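Local structure of interferon-inducible and double-stranded-dependent eIF-2kinase (4KMF) at residues A[4-9]-A[37-42]; A[42-47]-A[57-62]. The protein binds Z-DNA through the Zalpha domain described here and is probably, as a whole, a kinase of the translation initiation factor eIF2alpha. All coordinates share one frame; numbering follows the deposited sequence.

Both contacts use helix 33-45, the recognition helix of the winged-helix Zalpha domain, and they share Asn42. Contact 1 sets the middle of that helix against helix 2-17 and is polar at heart, a carboxylate gripped by a histidine and an asparagine. Contact 2 joins the C-terminal end of the same helix to strand 58-61 of the wing and works by van der Waals contact. Both are partly buried: contact 1 has buried His39 and no exposed partner, contact 2 has buried Trp59 but exposed Asn47 and Met62. Neither is a purely hydrophobic core. They meet where Tyr41 CE1 lies 3.6 Å from Trp59 CZ2, a junction of two rings packed edge-to-face beside the DNA backbone.

Contact 1. Residues A[4-9]-A[37-42]; sequences TQMERK and NRHLYN. With nucleotides of chain B.
In this winged helix-turn-helix domain, helix 2-17 braces the back of the recognition helix, and Glu7 reaches across to His39 and Asn42 where the two helices pass nearly at right angles (84°, axes 10.1 Å apart). Glu7 OE2 accepts from His39 ND1 at 3.0 Å, on its anti lone pair and close to the plane of the imidazole, and from Asn42 ND2 at 3.2 Å, a donor lying nearly along the C-O bond. The glutamate chain runs extended beyond CG (chi2 -171°), which carries the carboxylate across to helix 33-45; its plane stands steeply to the ring. Histidine suits its place because it offers an N-H at its edge and a flat face for apolar cover: Met6 CB lies over that face, 4.3 Å from the ring centroid, while Met6 CG touches His39 NE2. The flexible thioether chain then bends toward Ile29 on helix 22-29.

Other side chains of 37-42 grip the Z-DNA. Asn37 ND2 donates to OP1 of DG5 of chain B at 2.7 Å, and Tyr41 OH donates to OP1 of DC4 of chain B, also at 2.7 Å. C8 of DG5 of chain B lies 3.3 Å above the plane of the Tyr41 ring, over its centre, so the C8 edge of this syn guanine, the purine conformation that marks Z-DNA, rests on the aromatic face. Arg38 lays its CG and CD against OP1 of DC6 of chain B and forms a salt bridge with Glu3.

Two donors converging on Glu7 OE2 fix the rotation of imidazole and amide. With ND1-H donating to a carboxylate, the imidazole would probably take up a second proton, at NE2, more readily, and both bonds tie the DNA-contacting helix to the one behind it.

Contact 2. Residues A[42-47]-A[57-62]; sequences NLQRSN and PVWDLM. With nucleotides of chain B.
The wing of the winged-helix fold returns here to the recognition helix, as Trp59 on strand 58-61 meets Gln44 near the helix end. The aromatic contact is loose: Gln44 OE1 comes within 4.0 Å of Trp59 CZ3, with the amide and ring planes 48° apart. The backbone already points Gln44 CB at the indole, 4.2 Å from Trp59 CZ3, and the extended chain brings the amide oxygen to the same ring atom. A weak hydrogen bond from Asn51 ND2 occupies OE1. Tryptophan suits this buried site because its large ring can span from strand to helix, packing on Val49 and Asn51 of strand 49-51.

Backbone bonds close the helix. Asn47 N donates to Gln44 O at 3.1 Å and Gln48 N to Leu43 O, a Schellman motif; Asn47 takes the positive phi (65°) of its C-prime position, a conformation asparagine tolerates well.

On the DNA side, the rigid apolar ring of Pro57 packs against the backbone, its CG 3.5 Å from O3' of DG3 of chain B. Met62 makes the exposed contact at the chain terminus: bent at chi2 (-75°), it brings its methyl CE to 3.4 Å from Asn47 OD1.

Contact 1. Residues A[4-9]-A[37-42]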
loop_
_atom_site.group_PDB
_atom_site.type_symbol
_atom_site.label_atom_id
_atom_site.label_comp_id
_atom_site.label_asym_id
_atom_site.label_seq_id
_atom_site.Cartn_x
_atom_site.Cartn_y
_atom_site.Cartn_z
ATOM N N THR A 4 -0.728 -11.848 18.482
ATOM C CA THR A 4 -0.766 -13.301 18.550
ATOM C C THR A 4 -2.192 -13.819 18.645
ATOM O O THR A 4 -2.562 -14.736 17.929
ATOM C CB THR A 4 0.112 -13.841 19.667
ATOM O OG1 THR A 4 1.430 -13.312 19.495
ATOM C CG2 THR A 4 0.197 -15.347 19.628
ATOM N N GLN A 5 -3.001 -13.186 19.490
ATOM C CA GLN A 5 -4.378 -13.561 19.653
ATOM C C GLN A 5 -5.205 -13.330 18.369
ATOM O O GLN A 5 -5.962 -14.200 17.949
ATOM C CB GLN A 5 -4.956 -12.824 20.869
ATOM C CG GLN A 5 -6.423 -13.048 21.055
ATOM C CD GLN A 5 -6.754 -14.474 21.366
ATOM O OE1 GLN A 5 -5.892 -15.254 21.793
ATOM N NE2 GLN A 5 -8.025 -14.838 21.159
ATOM N N MET A 6 -5.006 -12.198 17.706
ATOM C CA MET A 6 -5.590 -11.965 16.377
ATOM C C MET A 6 -5.184 -13.035 15.346
ATOM O O MET A 6 -6.019 -13.486 14.558
ATOM C CB MET A 6 -5.166 -10.607 15.840
ATOM C CG MET A 6 -6.175 -9.956 14.953
ATOM S SD MET A 6 -7.453 -9.147 15.958
ATOM C CE MET A 6 -8.659 -10.476 16.059
ATOM N N GLU A 7 -3.897 -13.397 15.333
ATOM C CA GLU A 7 -3.410 -14.439 14.441
ATOM C C GLU A 7 -4.089 -15.778 14.704
ATOM O O GLU A 7 -4.465 -16.485 13.755
ATOM C CB GLU A 7 -1.871 -14.479 14.421
ATOM C CG GLU A 7 -1.339 -13.166 13.792
ATOM C CD GLU A 7 0.141 -13.080 13.473
ATOM O OE1 GLU A 7 0.900 -14.032 13.750
ATOM O OE2 GLU A 7 0.532 -12.022 12.902
ATOM N N ARG A 8 -4.300 -16.096 15.982
ATOM C CA ARG A 8 -5.006 -17.319 16.388
ATOM C C ARG A 8 -6.420 -17.344 15.845
ATOM O O ARG A 8 -6.881 -18.388 15.339
ATOM C CB ARG A 8 -5.053 -17.411 17.915
ATOM C CG ARG A 8 -3.820 -18.007 18.569
ATOM C CD ARG A 8 -3.957 -17.799 20.080
ATOM N NE ARG A 8 -2.772 -18.172 20.859
ATOM C CZ ARG A 8 -2.779 -18.359 22.185
ATOM N NH1 ARG A 8 -3.901 -18.203 22.881
ATOM N NH2 ARG A 8 -1.665 -18.712 22.824
ATOM N N LYS A 9 -7.091 -16.188 15.906
ATOM C CA LYS A 9 -8.438 -16.061 15.368
ATOM C C LYS A 9 -8.491 -16.283 13.856
ATOM O O LYS A 9 -9.409 -16.923 13.359
ATOM C CB LYS A 9 -9.028 -14.709 15.741
ATOM C CG LYS A 9 -9.271 -14.579 17.233
ATOM C CD LYS A 9 -10.125 -13.368 17.576
ATOM C CE LYS A 9 -10.319 -13.314 19.076
ATOM N NZ LYS A 9 -11.645 -12.777 19.573
ATOM N N ASN A 37 -4.091 -8.563 6.154
ATOM C CA ASN A 37 -2.950 -8.930 5.321
ATOM C C ASN A 37 -1.637 -8.885 6.083
ATOM O O ASN A 37 -0.795 -9.750 5.910
ATOM C CB ASN A 37 -2.913 -8.085 4.042
ATOM C CG ASN A 37 -3.693 -8.712 2.928
ATOM O OD1 ASN A 37 -3.901 -9.922 2.912
ATOM N ND2 ASN A 37 -4.105 -7.895 1.961
ATOM N N ARG A 38 -1.468 -7.897 6.959
ATOM C CA ARG A 38 -0.290 -7.868 7.835
ATOM C C ARG A 38 -0.158 -9.221 8.572
ATOM O O ARG A 38 0.889 -9.863 8.552
ATOM C CB ARG A 38 -0.399 -6.714 8.829
ATOM C CG ARG A 38 0.774 -6.697 9.799
ATOM C CD ARG A 38 0.748 -5.442 10.658
ATOM N NE ARG A 38 0.070 -5.654 11.925
ATOM C CZ ARG A 38 -1.046 -5.029 12.316
ATOM N NH1 ARG A 38 -1.628 -4.113 11.531
ATOM N NH2 ARG A 38 -1.580 -5.315 13.515
ATOM N N HIS A 39 -1.248 -9.661 9.181
ATOM C CA HIS A 39 -1.253 -10.930 9.888
ATOM C C HIS A 39 -1.057 -12.138 8.994
ATOM O O HIS A 39 -0.322 -13.056 9.368
ATOM C CB HIS A 39 -2.509 -11.069 10.742
ATOM C CG HIS A 39 -2.587 -10.063 11.844
ATOM N ND1 HIS A 39 -1.562 -9.864 12.750
ATOM C CD2 HIS A 39 -3.554 -9.176 12.170
ATOM C CE1 HIS A 39 -1.905 -8.911 13.598
ATOM N NE2 HIS A 39 -3.110 -8.475 13.269
ATOM N N LEU A 40 -1.707 -12.166 7.828
ATOM C CA LEU A 40 -1.556 -13.316 6.914
ATOM C C LEU A 40 -0.087 -13.479 6.468
ATOM O O LEU A 40 0.432 -14.592 6.435
ATOM C CB LEU A 40 -2.452 -13.156 5.681
ATOM C CG LEU A 40 -3.932 -13.446 5.992
ATOM C CD1 LEU A 40 -4.841 -13.049 4.822
ATOM C CD2 LEU A 40 -4.129 -14.898 6.424
ATOM N N TYR A 41 0.574 -12.368 6.123
ATOM C CA TYR A 41 1.968 -12.461 5.690
ATOM C C TYR A 41 2.915 -12.805 6.843
ATOM O O TYR A 41 3.876 -13.545 6.614
ATOM C CB TYR A 41 2.414 -11.214 4.898
ATOM C CG TYR A 41 1.869 -11.213 3.475
ATOM C CD1 TYR A 41 0.622 -10.617 3.181
ATOM C CD2 TYR A 41 2.575 -11.817 2.432
ATOM C CE1 TYR A 41 0.094 -10.626 1.887
ATOM C CE2 TYR A 41 2.046 -11.837 1.122
ATOM C CZ TYR A 41 0.794 -11.248 0.865
ATOM O OH TYR A 41 0.291 -11.284 -0.429
ATOM N N ASN A 42 2.631 -12.337 8.074
ATOM C CA ASN A 42 3.404 -12.814 9.255
ATOM C C ASN A 42 3.193 -14.310 9.445
ATOM O O ASN A 42 4.155 -15.049 9.670
ATOM C CB ASN A 42 2.925 -12.154 10.561
ATOM C CG ASN A 42 3.263 -10.689 10.663
ATOM O OD1 ASN A 42 4.178 -10.202 10.023
ATOM N ND2 ASN A 42 2.552 -9.994 11.543
ATOM P P DG B 5 -2.758 -4.373 2.109
ATOM O OP1 DG B 5 -3.973 -5.151 1.844
ATOM O OP2 DG B 5 -2.834 -2.973 2.627
ATOM O "O5'" DG B 5 -1.789 -5.193 3.079
ATOM C "C5'" DG B 5 -0.560 -4.610 3.520
ATOM C "C4'" DG B 5 0.195 -5.703 4.239
ATOM O "O4'" DG B 5 0.500 -6.811 3.363
ATOM C "C3'" DG B 5 1.510 -5.200 4.787
ATOM O "O3'" DG B 5 1.250 -4.993 6.167
ATOM C "C2'" DG B 5 2.479 -6.358 4.611
ATOM C "C1'" DG B 5 1.825 -7.280 3.608
ATOM N N9 DG B 5 2.465 -7.261 2.286
ATOM C C8 DG B 5 2.913 -8.359 1.580
ATOM N N7 DG B 5 3.411 -8.060 0.416
ATOM C C5 DG B 5 3.312 -6.663 0.342
ATOM C C6 DG B 5 3.680 -5.790 -0.719
ATOM O O6 DG B 5 4.200 -6.136 -1.796
ATOM N N1 DG B 5 3.417 -4.437 -0.439
ATOM C C2 DG B 5 2.844 -4.003 0.746
ATOM N N2 DG B 5 2.639 -2.681 0.855
ATOM N N3 DG B 5 2.435 -4.843 1.745
ATOM C C4 DG B 5 2.741 -6.151 1.492
ATOM P P DC B 4 -2.115 -8.869 -1.574
ATOM O OP1 DC B 4 -2.039 -9.943 -0.555
ATOM O OP2 DC B 4 -3.386 -8.163 -1.687
ATOM O "O5'" DC B 4 -0.964 -7.798 -1.361
ATOM C "C5'" DC B 4 -0.426 -7.509 -0.044
ATOM C "C4'" DC B 4 -0.373 -5.986 0.120
ATOM O "O4'" DC B 4 0.570 -5.419 -0.827
ATOM C "C3'" DC B 4 -1.684 -5.249 -0.150
ATOM O "O3'" DC B 4 -1.867 -4.179 0.788
ATOM C "C2'" DC B 4 -1.510 -4.677 -1.546
ATOM C "C1'" DC B 4 -0.049 -4.306 -1.460
ATOM N N1 DC B 4 0.552 -4.082 -2.782
ATOM C C2 DC B 4 0.472 -2.813 -3.367
ATOM O O2 DC B 4 -0.096 -1.905 -2.764
ATOM N N3 DC B 4 1.043 -2.615 -4.588
ATOM C C4 DC B 4 1.636 -3.638 -5.226
ATOM N N4 DC B 4 2.211 -3.405 -6.395
ATOM C C5 DC B 4 1.738 -4.947 -4.641
ATOM C C6 DC B 4 1.176 -5.129 -3.438
ATOM P P DC B 6 2.019 -3.912 7.056
ATOM O OP1 DC B 6 2.424 -4.631 8.282
ATOM O OP2 DC B 6 1.074 -2.789 7.174
ATOM O "O5'" DC B 6 3.326 -3.487 6.300
ATOM C "C5'" DC B 6 4.198 -2.722 7.100
ATOM C "C4'" DC B 6 4.812 -1.646 6.238
ATOM O "O4'" DC B 6 5.696 -2.272 5.281
ATOM C "C3'" DC B 6 3.872 -0.768 5.435
ATOM O "O3'" DC B 6 4.417 0.543 5.484
ATOM C "C2'" DC B 6 3.979 -1.322 4.017
ATOM C "C1'" DC B 6 5.423 -1.777 3.978
ATOM N N1 DC B 6 5.732 -2.871 3.003
ATOM C C2 DC B 6 6.115 -2.512 1.705
ATOM O O2 DC B 6 6.157 -1.315 1.403
ATOM N N3 DC B 6 6.429 -3.478 0.824
ATOM C C4 DC B 6 6.350 -4.764 1.215
ATOM N N4 DC B 6 6.655 -5.710 0.319
ATOM C C5 DC B 6 5.971 -5.159 2.547
ATOM C C6 DC B 6 5.658 -4.176 3.399
#

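Contact 2. Residues A[42-47]-A[57-62]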
loop_
_atom_site.group_PDB
_atom_site.type_symbol
_atom_site.label_atom_id
_atom_site.label_comp_id
_atom_site.label_asym_id
_atom_site.label_seq_id
_atom_site.Cartn_x
_atom_site.Cartn_y
_atom_site.Cartn_z
ATOM N N ASN A 42 2.631 -12.337 8.074
ATOM C CA ASN A 42 3.404 -12.814 9.255
ATOM C C ASN A 42 3.193 -14.310 9.445
ATOM O O ASN A 42 4.155 -15.049 9.670
ATOM C CB ASN A 42 2.925 -12.154 10.561
ATOM C CG ASN A 42 3.263 -10.689 10.663
ATOM O OD1 ASN A 42 4.178 -10.202 10.023
ATOM N ND2 ASN A 42 2.552 -9.994 11.543
ATOM N N LEU A 43 1.936 -14.757 9.332
ATOM C CA LEU A 43 1.600 -16.185 9.442
ATOM C C LEU A 43 2.280 -17.000 8.346
ATOM O O LEU A 43 2.584 -18.161 8.536
ATOM C CB LEU A 43 0.083 -16.397 9.437
ATOM C CG LEU A 43 -0.659 -16.036 10.715
ATOM C CD1 LEU A 43 -2.144 -16.054 10.474
ATOM C CD2 LEU A 43 -0.269 -17.033 11.831
ATOM N N GLN A 44 2.526 -16.408 7.191
ATOM C CA GLN A 44 3.286 -17.081 6.171
ATOM C C GLN A 44 4.777 -17.180 6.511
ATOM O O GLN A 44 5.403 -18.234 6.322
ATOM C CB GLN A 44 3.081 -16.362 4.851
ATOM C CG GLN A 44 3.737 -17.116 3.705
ATOM C CD GLN A 44 3.403 -16.525 2.396
ATOM O OE1 GLN A 44 2.771 -17.177 1.568
ATOM N NE2 GLN A 44 3.842 -15.297 2.169
ATOM N N ARG A 45 5.345 -16.102 7.048
ATOM C CA ARG A 45 6.713 -16.128 7.548
ATOM C C ARG A 45 6.901 -17.180 8.634
ATOM O O ARG A 45 7.948 -17.789 8.715
ATOM C CB ARG A 45 7.118 -14.769 8.105
ATOM C CG ARG A 45 7.367 -13.726 7.074
ATOM C CD ARG A 45 7.981 -12.469 7.711
ATOM N NE ARG A 45 9.445 -12.505 7.604
ATOM C CZ ARG A 45 10.287 -11.632 8.175
ATOM N NH1 ARG A 45 9.843 -10.612 8.905
ATOM N NH2 ARG A 45 11.591 -11.761 7.987
ATOM N N SER A 46 5.859 -17.437 9.412
ATOM C CA SER A 46 5.958 -18.343 10.539
ATOM C C SER A 46 5.474 -19.736 10.183
ATOM O O SER A 46 5.305 -20.583 11.062
ATOM C CB SER A 46 5.258 -17.782 11.780
ATOM O OG SER A 46 3.866 -17.614 11.588
ATOM N N ASN A 47 5.258 -19.959 8.887
ATOM C CA ASN A 47 4.958 -21.282 8.309
ATOM C C ASN A 47 3.620 -21.839 8.794
ATOM O O ASN A 47 3.432 -23.054 8.920
ATOM C CB ASN A 47 6.132 -22.259 8.526
ATOM C CG ASN A 47 5.970 -23.557 7.745
ATOM O OD1 ASN A 47 5.655 -23.550 6.551
ATOM N ND2 ASN A 47 6.187 -24.690 8.426
ATOM N N PRO A 57 -5.010 -13.421 -3.866
ATOM C CA PRO A 57 -4.451 -14.653 -3.281
ATOM C C PRO A 57 -5.452 -15.370 -2.404
ATOM O O PRO A 57 -6.231 -14.724 -1.680
ATOM C CB PRO A 57 -3.276 -14.162 -2.424
ATOM C CG PRO A 57 -3.074 -12.678 -2.794
ATOM C CD PRO A 57 -4.351 -12.191 -3.382
ATOM N N VAL A 58 -5.424 -16.696 -2.487
ATOM C CA VAL A 58 -6.252 -17.571 -1.655
ATOM C C VAL A 58 -5.348 -18.138 -0.561
ATOM O O VAL A 58 -4.215 -18.593 -0.836
ATOM C CB VAL A 58 -6.901 -18.676 -2.509
ATOM C CG1 VAL A 58 -7.615 -19.698 -1.634
ATOM C CG2 VAL A 58 -7.847 -18.054 -3.520
ATOM N N TRP A 59 -5.808 -18.062 0.686
ATOM C CA TRP A 59 -4.960 -18.409 1.833
ATOM C C TRP A 59 -5.473 -19.683 2.440
ATOM O O TRP A 59 -6.700 -19.898 2.488
ATOM C CB TRP A 59 -5.024 -17.314 2.878
ATOM C CG TRP A 59 -4.380 -16.046 2.400
ATOM C CD1 TRP A 59 -4.990 -14.996 1.744
ATOM C CD2 TRP A 59 -3.003 -15.696 2.543
ATOM N NE1 TRP A 59 -4.055 -14.021 1.453
ATOM C CE2 TRP A 59 -2.834 -14.422 1.938
ATOM C CE3 TRP A 59 -1.873 -16.347 3.125
ATOM C CZ2 TRP A 59 -1.577 -13.761 1.913
ATOM C CZ3 TRP A 59 -0.637 -15.695 3.109
ATOM C CH2 TRP A 59 -0.503 -14.404 2.507
ATOM N N ASP A 60 -4.558 -20.536 2.885
ATOM C CA ASP A 60 -4.980 -21.727 3.623
ATOM C C ASP A 60 -3.912 -22.157 4.612
ATOM O O ASP A 60 -2.806 -21.615 4.625
ATOM C CB ASP A 60 -5.273 -22.863 2.645
ATOM C CG ASP A 60 -6.199 -23.884 3.224
ATOM O OD1 ASP A 60 -6.492 -24.829 2.490
ATOM O OD2 ASP A 60 -6.662 -23.729 4.390
ATOM N N LEU A 61 -4.261 -23.127 5.457
ATOM C CA LEU A 61 -3.356 -23.640 6.481
ATOM C C LEU A 61 -2.248 -24.519 5.921
ATOM O O LEU A 61 -2.495 -25.336 5.043
ATOM C CB LEU A 61 -4.155 -24.432 7.524
ATOM C CG LEU A 61 -5.235 -23.661 8.280
ATOM C CD1 LEU A 61 -5.964 -24.582 9.174
ATOM C CD2 LEU A 61 -4.646 -22.522 9.114
ATOM N N MET A 62 -1.024 -24.347 6.421
ATOM C CA MET A 62 0.077 -25.253 6.098
ATOM C C MET A 62 -0.217 -26.642 6.647
ATOM O O MET A 62 -0.835 -26.749 7.699
ATOM C CB MET A 62 1.380 -24.754 6.690
ATOM C CG MET A 62 2.085 -23.768 5.851
ATOM S SD MET A 62 2.909 -24.481 4.411
ATOM C CE MET A 62 3.689 -22.971 3.834
ATOM P P DG B 3 -6.233 -8.549 -6.314
ATOM O OP1 DG B 3 -6.976 -9.270 -7.361
ATOM O OP2 DG B 3 -6.890 -8.409 -4.986
ATOM O "O5'" DG B 3 -4.776 -9.214 -6.126
ATOM C "C5'" DG B 3 -3.889 -8.646 -5.188
ATOM C "C4'" DG B 3 -2.512 -9.285 -5.244
ATOM O "O4'" DG B 3 -1.865 -8.936 -6.490
ATOM C "C3'" DG B 3 -1.619 -8.672 -4.180
ATOM O "O3'" DG B 3 -1.694 -9.482 -2.992
ATOM C "C2'" DG B 3 -0.212 -8.676 -4.767
ATOM C "C1'" DG B 3 -0.451 -8.744 -6.269
ATOM N N9 DG B 3 -0.145 -7.553 -7.020
ATOM C C8 DG B 3 0.636 -7.475 -8.144
ATOM N N7 DG B 3 0.661 -6.252 -8.641
ATOM C C5 DG B 3 -0.156 -5.496 -7.804
ATOM C C6 DG B 3 -0.529 -4.122 -7.859
ATOM O O6 DG B 3 -0.163 -3.239 -8.674
ATOM N N1 DG B 3 -1.378 -3.771 -6.809
ATOM C C2 DG B 3 -1.857 -4.624 -5.843
ATOM N N2 DG B 3 -2.658 -4.097 -4.894
ATOM N N3 DG B 3 -1.528 -5.922 -5.798
ATOM C C4 DG B 3 -0.674 -6.296 -6.799
#